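Local coordinates for protein putative glucose-6-phosphate 1-epimerase (Salmonella typhimurium, PDB 2HTA) that probably interconverts the alpha and beta anomers of D-glucose 6-phosphate, acting as a monomeric hexose-6-phosphate mutarotase, at residues V246-H251 and L300-C305; L227-C232 and L252-W257; L116-K121 and L152-K157; V46-V51 and N128-T133. All blocks are in the same frame, centred on the assembly; numbering follows the deposited sequence.

Contact 1: V246-H251 and L300-C305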
# COMPACT_ATOMS: atom_id res chain seq x y z
N VAL A 246 5.74 3.64 10.46
CA VAL A 246 5.68 2.66 9.37
C VAL A 246 6.93 1.80 9.49
O VAL A 246 8.04 2.29 9.28
CB VAL A 246 5.64 3.38 7.98
CG1 VAL A 246 5.35 2.40 6.88
CG2 VAL A 246 4.59 4.47 7.96
N VAL A 247 6.76 0.53 9.90
CA VAL A 247 7.86 -0.34 10.18
C VAL A 247 8.05 -1.30 9.01
O VAL A 247 7.11 -1.94 8.55
CB VAL A 247 7.64 -1.11 11.45
CG1 VAL A 247 8.83 -1.97 11.77
CG2 VAL A 247 7.37 -0.14 12.63
N HIS A 248 9.30 -1.43 8.58
CA HIS A 248 9.65 -2.17 7.40
C HIS A 248 10.43 -3.41 7.79
O HIS A 248 11.35 -3.36 8.66
CB HIS A 248 10.50 -1.31 6.44
CG HIS A 248 9.94 0.07 6.20
ND1 HIS A 248 8.91 0.32 5.31
CD2 HIS A 248 10.21 1.25 6.81
CE1 HIS A 248 8.60 1.61 5.35
NE2 HIS A 248 9.39 2.20 6.24
N HIS A 249 10.03 -4.55 7.20
CA HIS A 249 10.76 -5.82 7.44
C HIS A 249 11.03 -6.56 6.15
O HIS A 249 10.20 -6.56 5.27
CB HIS A 249 9.98 -6.71 8.41
CG HIS A 249 10.23 -6.36 9.86
ND1 HIS A 249 9.30 -5.70 10.64
CD2 HIS A 249 11.34 -6.51 10.63
CE1 HIS A 249 9.81 -5.52 11.85
NE2 HIS A 249 11.06 -5.97 11.86
N HIS A 250 12.20 -7.19 6.06
CA HIS A 250 12.59 -8.02 4.92
C HIS A 250 12.81 -7.19 3.66
O HIS A 250 12.91 -7.77 2.58
CB HIS A 250 11.61 -9.20 4.64
CG HIS A 250 11.10 -9.86 5.88
ND1 HIS A 250 11.92 -10.47 6.80
CD2 HIS A 250 9.83 -9.96 6.38
CE1 HIS A 250 11.20 -10.94 7.81
NE2 HIS A 250 9.93 -10.65 7.58
N HIS A 251 12.85 -5.87 3.80
CA HIS A 251 12.93 -4.94 2.66
C HIS A 251 14.36 -4.57 2.42
O HIS A 251 15.27 -4.95 3.21
CB HIS A 251 12.18 -3.59 3.05
CG HIS A 251 12.87 -2.90 4.15
ND1 HIS A 251 13.03 -3.50 5.39
CD2 HIS A 251 13.61 -1.77 4.18
CE1 HIS A 251 13.75 -2.71 6.16
NE2 HIS A 251 14.14 -1.67 5.45
N LEU A 300 7.97 -9.76 2.22
CA LEU A 300 8.12 -8.32 2.44
C LEU A 300 6.95 -7.94 3.39
O LEU A 300 5.81 -8.43 3.22
CB LEU A 300 7.91 -7.61 1.12
CG LEU A 300 8.27 -6.12 0.97
CD1 LEU A 300 9.80 -5.88 1.23
CD2 LEU A 300 7.82 -5.61 -0.40
N ALA A 301 7.25 -7.13 4.41
CA ALA A 301 6.21 -6.79 5.42
C ALA A 301 6.30 -5.37 5.85
O ALA A 301 7.39 -4.79 5.94
CB ALA A 301 6.27 -7.74 6.65
N GLN A 302 5.13 -4.83 6.18
CA GLN A 302 5.00 -3.49 6.73
C GLN A 302 3.99 -3.53 7.92
O GLN A 302 2.96 -4.20 7.81
CB GLN A 302 4.48 -2.57 5.63
CG GLN A 302 4.35 -1.10 6.10
CD GLN A 302 3.81 -0.19 5.06
OE1 GLN A 302 2.67 0.25 5.16
NE2 GLN A 302 4.63 0.11 4.02
N THR A 303 4.32 -2.88 9.04
CA THR A 303 3.44 -2.69 10.17
C THR A 303 3.26 -1.19 10.36
O THR A 303 4.19 -0.41 10.18
CB THR A 303 4.01 -3.41 11.42
OG1 THR A 303 3.96 -4.82 11.14
CG2 THR A 303 3.13 -3.14 12.66
N ILE A 304 2.01 -0.81 10.61
CA ILE A 304 1.63 0.56 10.81
C ILE A 304 1.04 0.74 12.22
O ILE A 304 0.17 -0.04 12.67
CB ILE A 304 0.55 0.99 9.77
CG1 ILE A 304 0.96 0.56 8.35
CG2 ILE A 304 0.31 2.53 9.90
CD1 ILE A 304 -0.22 0.60 7.30
N CYS A 305 1.48 1.80 12.88
CA CYS A 305 1.08 2.09 14.29
C CYS A 305 0.80 3.59 14.35
O CYS A 305 1.56 4.40 13.79
CB CYS A 305 2.28 1.72 15.18
SG CYS A 305 2.02 2.02 16.88
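V246 opens the pairing by laying CG1 against the amide end of Q302, with V246 CG1 3.5 Å from Q302 CD. The two side chains cross at a slant on the face of the sheet that also carries H248. Q302 runs fully extended (CG anti to the backbone N, chi1 -178°), which carries its amide over the valine and on to S180 and T283, to which OE1 and NE2 are hydrogen-bonded. At V247 the strands exchange a pair of backbone bonds: V247 N to T303 O is 2.8 Å and practically straight at hydrogen, and T303 N returns to V247 O at 3.0 Å. That same V247 O also receives a CA-H...O contact from Q302 CA at 3.2 Å. H248 stands beside Q302 in a non-hydrogen-bonded pair, and its ND1 bonds T283 while NE2 bonds S233. H249 repeats the hydrogen-bonded pattern with A301, H249 N lying 2.9 Å from A301 O. Beyond it the strand ends, and at H251 the backbone comes up against the tip of L300, with H251 CA 3.6 Å from L300 CD1. Strands 242-249 and 298-308 thus form a regular antiparallel pair within the large sheet of the galactose mutarotase-like beta-sandwich, with Q302 on the face directed to the putative active-site residues H179 and E282.

Contact 2: L227-C232 and L252-W257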
# COMPACT_ATOMS: atom_id res chain seq x y z
N LEU A 227 18.22 4.32 0.64
CA LEU A 227 19.09 3.13 0.53
C LEU A 227 19.47 2.57 1.89
O LEU A 227 19.91 1.43 1.99
CB LEU A 227 20.36 3.56 -0.24
CG LEU A 227 20.09 4.09 -1.65
CD1 LEU A 227 21.45 4.43 -2.28
CD2 LEU A 227 19.36 3.05 -2.44
N ASN A 228 19.29 3.36 2.96
CA ASN A 228 19.76 2.95 4.26
C ASN A 228 18.82 3.48 5.38
O ASN A 228 19.28 4.01 6.39
CB ASN A 228 21.17 3.48 4.48
CG ASN A 228 21.87 2.85 5.67
OD1 ASN A 228 21.74 1.64 5.95
ND2 ASN A 228 22.63 3.67 6.38
N PRO A 229 17.50 3.31 5.18
CA PRO A 229 16.54 3.80 6.15
C PRO A 229 16.54 2.90 7.39
O PRO A 229 16.99 1.74 7.34
CB PRO A 229 15.20 3.69 5.37
CG PRO A 229 15.42 2.42 4.53
CD PRO A 229 16.84 2.65 4.03
N GLU A 230 16.06 3.46 8.51
CA GLU A 230 15.90 2.70 9.71
C GLU A 230 14.65 1.83 9.58
O GLU A 230 13.86 2.06 8.70
CB GLU A 230 15.77 3.65 10.90
CG GLU A 230 17.06 4.43 11.23
CD GLU A 230 16.82 5.71 12.02
OE1 GLU A 230 15.80 5.88 12.71
OE2 GLU A 230 17.73 6.54 12.01
N ALA A 231 14.49 0.86 10.49
CA ALA A 231 13.35 -0.05 10.47
C ALA A 231 12.04 0.72 10.54
O ALA A 231 11.04 0.34 9.91
CB ALA A 231 13.41 -1.05 11.67
N CYS A 232 12.03 1.78 11.34
CA CYS A 232 10.80 2.53 11.56
C CYS A 232 10.88 3.93 10.93
O CYS A 232 11.72 4.76 11.33
CB CYS A 232 10.58 2.64 13.08
SG CYS A 232 8.95 3.40 13.40
N LEU A 252 14.58 -3.84 1.31
CA LEU A 252 15.89 -3.21 1.05
C LEU A 252 15.87 -1.69 1.12
O LEU A 252 16.88 -1.04 1.45
CB LEU A 252 16.42 -3.60 -0.34
CG LEU A 252 17.86 -4.03 -0.50
CD1 LEU A 252 18.29 -5.10 0.63
CD2 LEU A 252 17.99 -4.59 -1.93
N ASN A 253 14.72 -1.11 0.84
CA ASN A 253 14.60 0.30 0.58
C ASN A 253 13.31 0.81 1.19
O ASN A 253 12.39 0.01 1.48
CB ASN A 253 14.48 0.55 -0.96
CG ASN A 253 15.52 -0.19 -1.76
OD1 ASN A 253 15.17 -0.96 -2.69
ND2 ASN A 253 16.81 0.05 -1.44
N VAL A 254 13.23 2.12 1.37
CA VAL A 254 11.94 2.78 1.63
C VAL A 254 11.78 3.82 0.56
O VAL A 254 12.79 4.39 0.17
CB VAL A 254 11.92 3.40 3.02
CG1 VAL A 254 10.65 4.29 3.25
CG2 VAL A 254 11.97 2.26 4.04
N VAL A 255 10.55 4.03 0.05
CA VAL A 255 10.30 5.11 -0.86
C VAL A 255 9.38 6.14 -0.24
O VAL A 255 8.39 5.77 0.40
CB VAL A 255 9.72 4.59 -2.19
CG1 VAL A 255 9.14 5.72 -3.07
CG2 VAL A 255 10.89 3.91 -2.93
N GLY A 256 9.76 7.41 -0.33
CA GLY A 256 8.87 8.48 0.07
C GLY A 256 8.41 9.19 -1.21
O GLY A 256 9.25 9.56 -2.05
N TRP A 257 7.09 9.39 -1.36
CA TRP A 257 6.61 10.00 -2.59
C TRP A 257 5.41 10.88 -2.27
O TRP A 257 4.52 10.49 -1.50
CB TRP A 257 6.18 8.91 -3.57
CG TRP A 257 5.57 9.43 -4.83
CD1 TRP A 257 6.19 10.17 -5.78
CD2 TRP A 257 4.23 9.23 -5.28
NE1 TRP A 257 5.31 10.46 -6.81
CE2 TRP A 257 4.10 9.86 -6.53
CE3 TRP A 257 3.12 8.55 -4.74
CZ2 TRP A 257 2.89 9.84 -7.25
CZ3 TRP A 257 1.90 8.54 -5.47
CH2 TRP A 257 1.81 9.17 -6.71
O HOH W 1 19.52 -0.42 -0.06
O HOH W 2 18.48 -1.09 3.76
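The carbonyl oxygen L227 O accepts a hydrogen bond from a water 2.8 Å away, and the same water donates to L252 O at 3.1 Å. A second water donates to L252 O, 2.8 Å from that atom, and reaches L227 O by a weak bond. Two carbonyl oxygens 3.9 Å apart, L227 O and L252 O, are therefore joined through a pair of waters, each of which bridges the two acceptors; no direct hydrogen bond crosses between the segments. Beside this bridge, L227 and N253 lie alongside each other and point the same way, with L227 CD2 4.1 Å from N253 ND2. The amide of N253 is held elsewhere, OD1 by the backbone N of A286 and ND2 by T287. L252 and N253 both face V284 of strand 278-286, a classic beta bulge at the start of strand 253-258, in the sheet that also contains strand 222-226. Segment 227-232 is the connection that leaves strand 222-226 for strand 232-237 of the other large sheet, and P229 packs it against V254 of the bulged strand. The two side chains pass one another running opposite ways, so that P229 CG meets V254 CG2 at 3.5 Å, tighter than usual for two carbons, while P229 CB backs the same methyl at 3.8 Å. V254 holds CG2 anti to its carbonyl carbon, with CG1 anti to the backbone N (chi1 171°), and this sets CG2 against the pyrrolidine ring. The V254 side chain also touches L195 and H248.

Contact 3: L116-K121 and L152-K157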
# COMPACT_ATOMS: atom_id res chain seq x y z
N LEU A 116 -5.21 -8.00 -10.65
CA LEU A 116 -5.90 -9.30 -10.77
C LEU A 116 -6.70 -9.64 -9.51
O LEU A 116 -6.34 -9.18 -8.42
CB LEU A 116 -4.87 -10.41 -11.01
CG LEU A 116 -4.02 -10.25 -12.27
CD1 LEU A 116 -2.91 -11.33 -12.22
CD2 LEU A 116 -4.94 -10.44 -13.51
N PRO A 117 -7.78 -10.45 -9.65
CA PRO A 117 -8.57 -10.84 -8.52
C PRO A 117 -7.85 -11.87 -7.69
O PRO A 117 -7.41 -12.90 -8.24
CB PRO A 117 -9.84 -11.42 -9.15
CG PRO A 117 -9.42 -11.86 -10.60
CD PRO A 117 -8.32 -10.95 -10.94
N TRP A 118 -7.73 -11.60 -6.40
CA TRP A 118 -7.22 -12.58 -5.40
C TRP A 118 -8.37 -13.24 -4.64
O TRP A 118 -9.43 -12.65 -4.43
CB TRP A 118 -6.35 -11.92 -4.33
CG TRP A 118 -5.10 -11.20 -4.81
CD1 TRP A 118 -5.01 -10.33 -5.87
CD2 TRP A 118 -3.81 -11.22 -4.18
NE1 TRP A 118 -3.72 -9.82 -5.95
CE2 TRP A 118 -2.96 -10.34 -4.94
CE3 TRP A 118 -3.27 -11.91 -3.10
CZ2 TRP A 118 -1.60 -10.10 -4.59
CZ3 TRP A 118 -1.91 -11.67 -2.74
CH2 TRP A 118 -1.09 -10.79 -3.49
N ALA A 119 -8.12 -14.45 -4.15
CA ALA A 119 -9.15 -15.18 -3.40
C ALA A 119 -8.94 -14.82 -1.93
O ALA A 119 -7.82 -14.64 -1.51
CB ALA A 119 -8.95 -16.71 -3.62
N LEU A 120 -10.00 -14.69 -1.18
CA LEU A 120 -9.87 -14.65 0.26
C LEU A 120 -9.84 -16.07 0.75
O LEU A 120 -10.88 -16.78 0.80
CB LEU A 120 -11.02 -13.84 0.84
CG LEU A 120 -11.20 -13.90 2.38
CD1 LEU A 120 -9.94 -13.24 2.99
CD2 LEU A 120 -12.43 -13.14 2.88
N LYS A 121 -8.64 -16.54 1.13
CA LYS A 121 -8.40 -17.93 1.44
C LYS A 121 -8.74 -18.23 2.89
O LYS A 121 -9.24 -19.34 3.18
CB LYS A 121 -6.91 -18.24 1.21
CG LYS A 121 -6.52 -19.66 1.31
CD LYS A 121 -4.98 -19.81 1.19
CE LYS A 121 -4.60 -21.30 1.04
NZ LYS A 121 -5.38 -21.99 -0.08
N LEU A 152 1.11 -16.25 -4.59
CA LEU A 152 1.42 -15.08 -3.81
C LEU A 152 0.36 -15.02 -2.71
O LEU A 152 -0.84 -15.23 -3.00
CB LEU A 152 1.21 -13.83 -4.67
CG LEU A 152 2.26 -12.82 -5.03
CD1 LEU A 152 1.58 -11.50 -5.60
CD2 LEU A 152 3.26 -12.50 -3.92
N LEU A 153 0.80 -14.84 -1.47
CA LEU A 153 -0.08 -14.68 -0.32
C LEU A 153 0.08 -13.31 0.29
O LEU A 153 1.20 -12.85 0.46
CB LEU A 153 0.22 -15.74 0.77
CG LEU A 153 -0.06 -17.13 0.21
CD1 LEU A 153 0.75 -18.22 0.79
CD2 LEU A 153 -1.55 -17.46 0.33
N ALA A 154 -1.03 -12.67 0.63
CA ALA A 154 -0.99 -11.36 1.33
C ALA A 154 -1.77 -11.62 2.63
O ALA A 154 -2.95 -11.99 2.59
CB ALA A 154 -1.65 -10.26 0.51
N ARG A 155 -1.08 -11.51 3.75
CA ARG A 155 -1.68 -11.73 5.08
C ARG A 155 -1.75 -10.41 5.76
O ARG A 155 -0.75 -9.68 5.77
CB ARG A 155 -0.81 -12.71 5.88
CG ARG A 155 -0.65 -14.09 5.21
CD ARG A 155 0.10 -15.03 6.13
NE ARG A 155 -0.06 -16.42 5.72
CZ ARG A 155 0.79 -17.06 4.92
NH1 ARG A 155 0.57 -18.33 4.59
NH2 ARG A 155 1.88 -16.44 4.50
N PHE A 156 -2.94 -10.05 6.26
CA PHE A 156 -3.20 -8.80 6.94
C PHE A 156 -3.63 -9.04 8.36
O PHE A 156 -4.32 -10.03 8.62
CB PHE A 156 -4.34 -8.07 6.27
CG PHE A 156 -4.03 -7.69 4.86
CD1 PHE A 156 -4.22 -8.60 3.83
CD2 PHE A 156 -3.48 -6.43 4.58
CE1 PHE A 156 -3.90 -8.23 2.47
CE2 PHE A 156 -3.20 -6.06 3.23
CZ PHE A 156 -3.40 -6.97 2.22
N LYS A 157 -3.26 -8.15 9.27
CA LYS A 157 -3.82 -8.13 10.65
C LYS A 157 -4.35 -6.73 10.86
O LYS A 157 -3.58 -5.79 10.80
CB LYS A 157 -2.71 -8.45 11.65
CG LYS A 157 -2.16 -9.81 11.48
CD LYS A 157 -1.39 -10.21 12.77
CE LYS A 157 -0.89 -11.63 12.71
NZ LYS A 157 -0.07 -11.89 13.93
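This is a buried, apolar contact in which the indole of W118 leans on strand 151-158 across the intervening strand 130-137, in the large antiparallel sheet of the mutarotase beta-sandwich. W118 lies just ahead of strand 119-125, the outermost strand on this side of the sheet, and the CA atoms of W118 and L153 are 9.0 Å apart; side chains have to span the gap. The six-membered half of the indole does so. CG of W118 sits anti to the carbonyl carbon and beside the backbone N (chi1 -60°), and from there the ring system extends to the backbone and side chains of L152 to A154. Its far corner, CH2, rests 3.5 Å from L152 CD1, the leucine crossing the ring at an oblique angle. The backbone of L153 comes in the plane of the indole, at its edge, with L153 C 4.0 Å from W118 CZ3. On the pyrrole side NE1 is hydrogen-bonded to A113 O, which pins the rotation of the ring; A113 immediately precedes R114, a probable substrate-binding residue. F134 and L136 of the middle strand also pack on the indole. At the exposed margin, the extended chain of K121 passes the tip of L153, K121 CD lying 4.2 Å from L153 CD2. Deeper in, A154 closes the contact with a single methyl: A154 CB lies 3.6 Å from W118 CZ3.

Contact 4: V46-V51 and N128-T133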
# COMPACT_ATOMS: atom_id res chain seq x y z
N VAL A 46 -14.47 -4.87 6.77
CA VAL A 46 -14.34 -5.20 8.17
C VAL A 46 -15.01 -4.06 8.95
O VAL A 46 -14.57 -2.91 8.94
CB VAL A 46 -12.83 -5.27 8.61
CG1 VAL A 46 -12.69 -5.52 10.15
CG2 VAL A 46 -12.06 -6.35 7.83
N ASP A 47 -16.10 -4.37 9.64
CA ASP A 47 -16.72 -3.35 10.47
C ASP A 47 -16.76 -3.99 11.88
O ASP A 47 -17.70 -4.73 12.21
CB ASP A 47 -18.12 -3.07 9.93
CG ASP A 47 -18.86 -1.98 10.73
OD1 ASP A 47 -18.42 -1.58 11.83
OD2 ASP A 47 -19.92 -1.52 10.25
N HIS A 48 -15.69 -3.76 12.65
CA HIS A 48 -15.49 -4.45 13.92
C HIS A 48 -15.50 -3.36 14.98
O HIS A 48 -15.17 -2.21 14.69
CB HIS A 48 -14.10 -5.14 13.80
CG HIS A 48 -13.62 -5.84 15.03
ND1 HIS A 48 -13.05 -5.18 16.10
CD2 HIS A 48 -13.53 -7.16 15.31
CE1 HIS A 48 -12.65 -6.07 16.99
NE2 HIS A 48 -12.95 -7.28 16.54
N PRO A 49 -15.85 -3.71 16.25
CA PRO A 49 -15.87 -2.66 17.30
C PRO A 49 -14.57 -1.88 17.51
O PRO A 49 -14.60 -0.70 17.93
CB PRO A 49 -16.22 -3.46 18.55
CG PRO A 49 -17.09 -4.55 18.05
CD PRO A 49 -16.29 -5.00 16.81
N GLN A 50 -13.41 -2.52 17.25
CA GLN A 50 -12.13 -1.88 17.49
C GLN A 50 -11.45 -1.36 16.19
O GLN A 50 -10.38 -0.76 16.27
CB GLN A 50 -11.18 -2.92 18.12
CG GLN A 50 -11.67 -3.41 19.50
CD GLN A 50 -11.63 -2.25 20.43
OE1 GLN A 50 -10.56 -1.78 20.80
NE2 GLN A 50 -12.77 -1.69 20.72
N VAL A 51 -12.04 -1.62 15.03
CA VAL A 51 -11.38 -1.23 13.76
C VAL A 51 -12.35 -1.31 12.57
O VAL A 51 -13.16 -2.22 12.48
CB VAL A 51 -10.17 -2.20 13.46
CG1 VAL A 51 -10.56 -3.73 13.53
CG2 VAL A 51 -9.46 -1.80 12.11
N ASN A 128 -10.13 -8.26 19.43
CA ASN A 128 -9.12 -7.22 19.16
C ASN A 128 -9.08 -6.80 17.65
O ASN A 128 -8.74 -5.67 17.33
CB ASN A 128 -7.72 -7.68 19.57
CG ASN A 128 -7.63 -7.95 21.05
OD1 ASN A 128 -8.24 -7.23 21.83
ND2 ASN A 128 -6.89 -8.95 21.43
N GLY A 129 -9.45 -7.71 16.77
CA GLY A 129 -9.48 -7.31 15.35
C GLY A 129 -9.61 -8.54 14.48
O GLY A 129 -10.18 -9.56 14.94
N VAL A 130 -9.09 -8.47 13.23
CA VAL A 130 -9.34 -9.52 12.24
C VAL A 130 -8.04 -9.85 11.50
O VAL A 130 -7.21 -8.95 11.30
CB VAL A 130 -10.42 -9.07 11.21
CG1 VAL A 130 -10.75 -10.21 10.26
CG2 VAL A 130 -11.70 -8.65 11.91
N MET A 131 -7.85 -11.11 11.16
CA MET A 131 -6.70 -11.52 10.31
C MET A 131 -7.26 -12.03 9.02
O MET A 131 -8.25 -12.77 9.06
CB MET A 131 -5.95 -12.70 10.97
CG MET A 131 -5.31 -12.42 12.34
SD MET A 131 -4.59 -14.04 12.97
CE MET A 131 -3.46 -14.50 11.62
N LEU A 132 -6.60 -11.75 7.88
CA LEU A 132 -7.12 -12.23 6.60
C LEU A 132 -5.95 -12.67 5.73
O LEU A 132 -4.87 -12.04 5.78
CB LEU A 132 -7.84 -11.10 5.83
CG LEU A 132 -9.04 -10.37 6.46
CD1 LEU A 132 -8.53 -9.19 7.26
CD2 LEU A 132 -9.93 -9.87 5.30
N THR A 133 -6.17 -13.72 4.94
CA THR A 133 -5.14 -14.19 4.00
C THR A 133 -5.77 -14.22 2.63
O THR A 133 -6.78 -14.88 2.44
CB THR A 133 -4.71 -15.57 4.31
OG1 THR A 133 -4.15 -15.59 5.63
CG2 THR A 133 -3.64 -16.00 3.34
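The imidazole of H48 presents one face to the backbone at G129, whose CA stands 3.9 Å from the ring centroid, 20° off the ring normal, in a CH-pi contact. P49 CD lies over the opposite face, toward its rim, so the ring has its own following proline on one face and the glycine on the other. With CG anti to the backbone N (chi1 176°), H48 reaches out toward segment 128-133. Its two nitrogens fix the rotation of the ring: ND1 accepts from Q50 N at 2.9 Å, the donor tilted 19° out of the ring plane, and NE2 is hydrogen-bonded to D126 O. Next to the histidine, V46 and V130 meet tip to tip, V46 CG1 lying 3.7 Å from V130 CG2, and the same V130 methyl flanks H48 CD2. V51 CG1 also approaches G129 CA, at 4.2 Å. The H48-V51 type I turn, which joins strands 41-48 and 51-56, is thereby packed against N128 to V130, which lead into strand 130-137, linking two sheets. Since ND1 is an acceptor and NE2 faces a carbonyl oxygen, the chemistry is consistent with a neutral imidazole protonated on NE2.

Overall arrangement
Contacts 4 and 3 alternate along the chain and close before contacts 1 and 2, which alternate likewise, begin. Contacts 3 and 4, centres 16 Å apart, share strands 119-125, 130-137 and 151-158 at one end of a sheet extending to 216-217. Contact 1 lies further across it on strands 242-249 and 298-308, its centre about 17 Å from that of contact 3. Contact 2 adjoins contact 1, centres 10 Å apart, H248 touching A231 and V254, and reaches the sheet of 222-226 and 253-258. Contact 4 brings in a third sheet, that of strands 41-48 and 51-56. Side chains of contacts 1 and 2 lie about 6 Å from that of the putative catalytic E282.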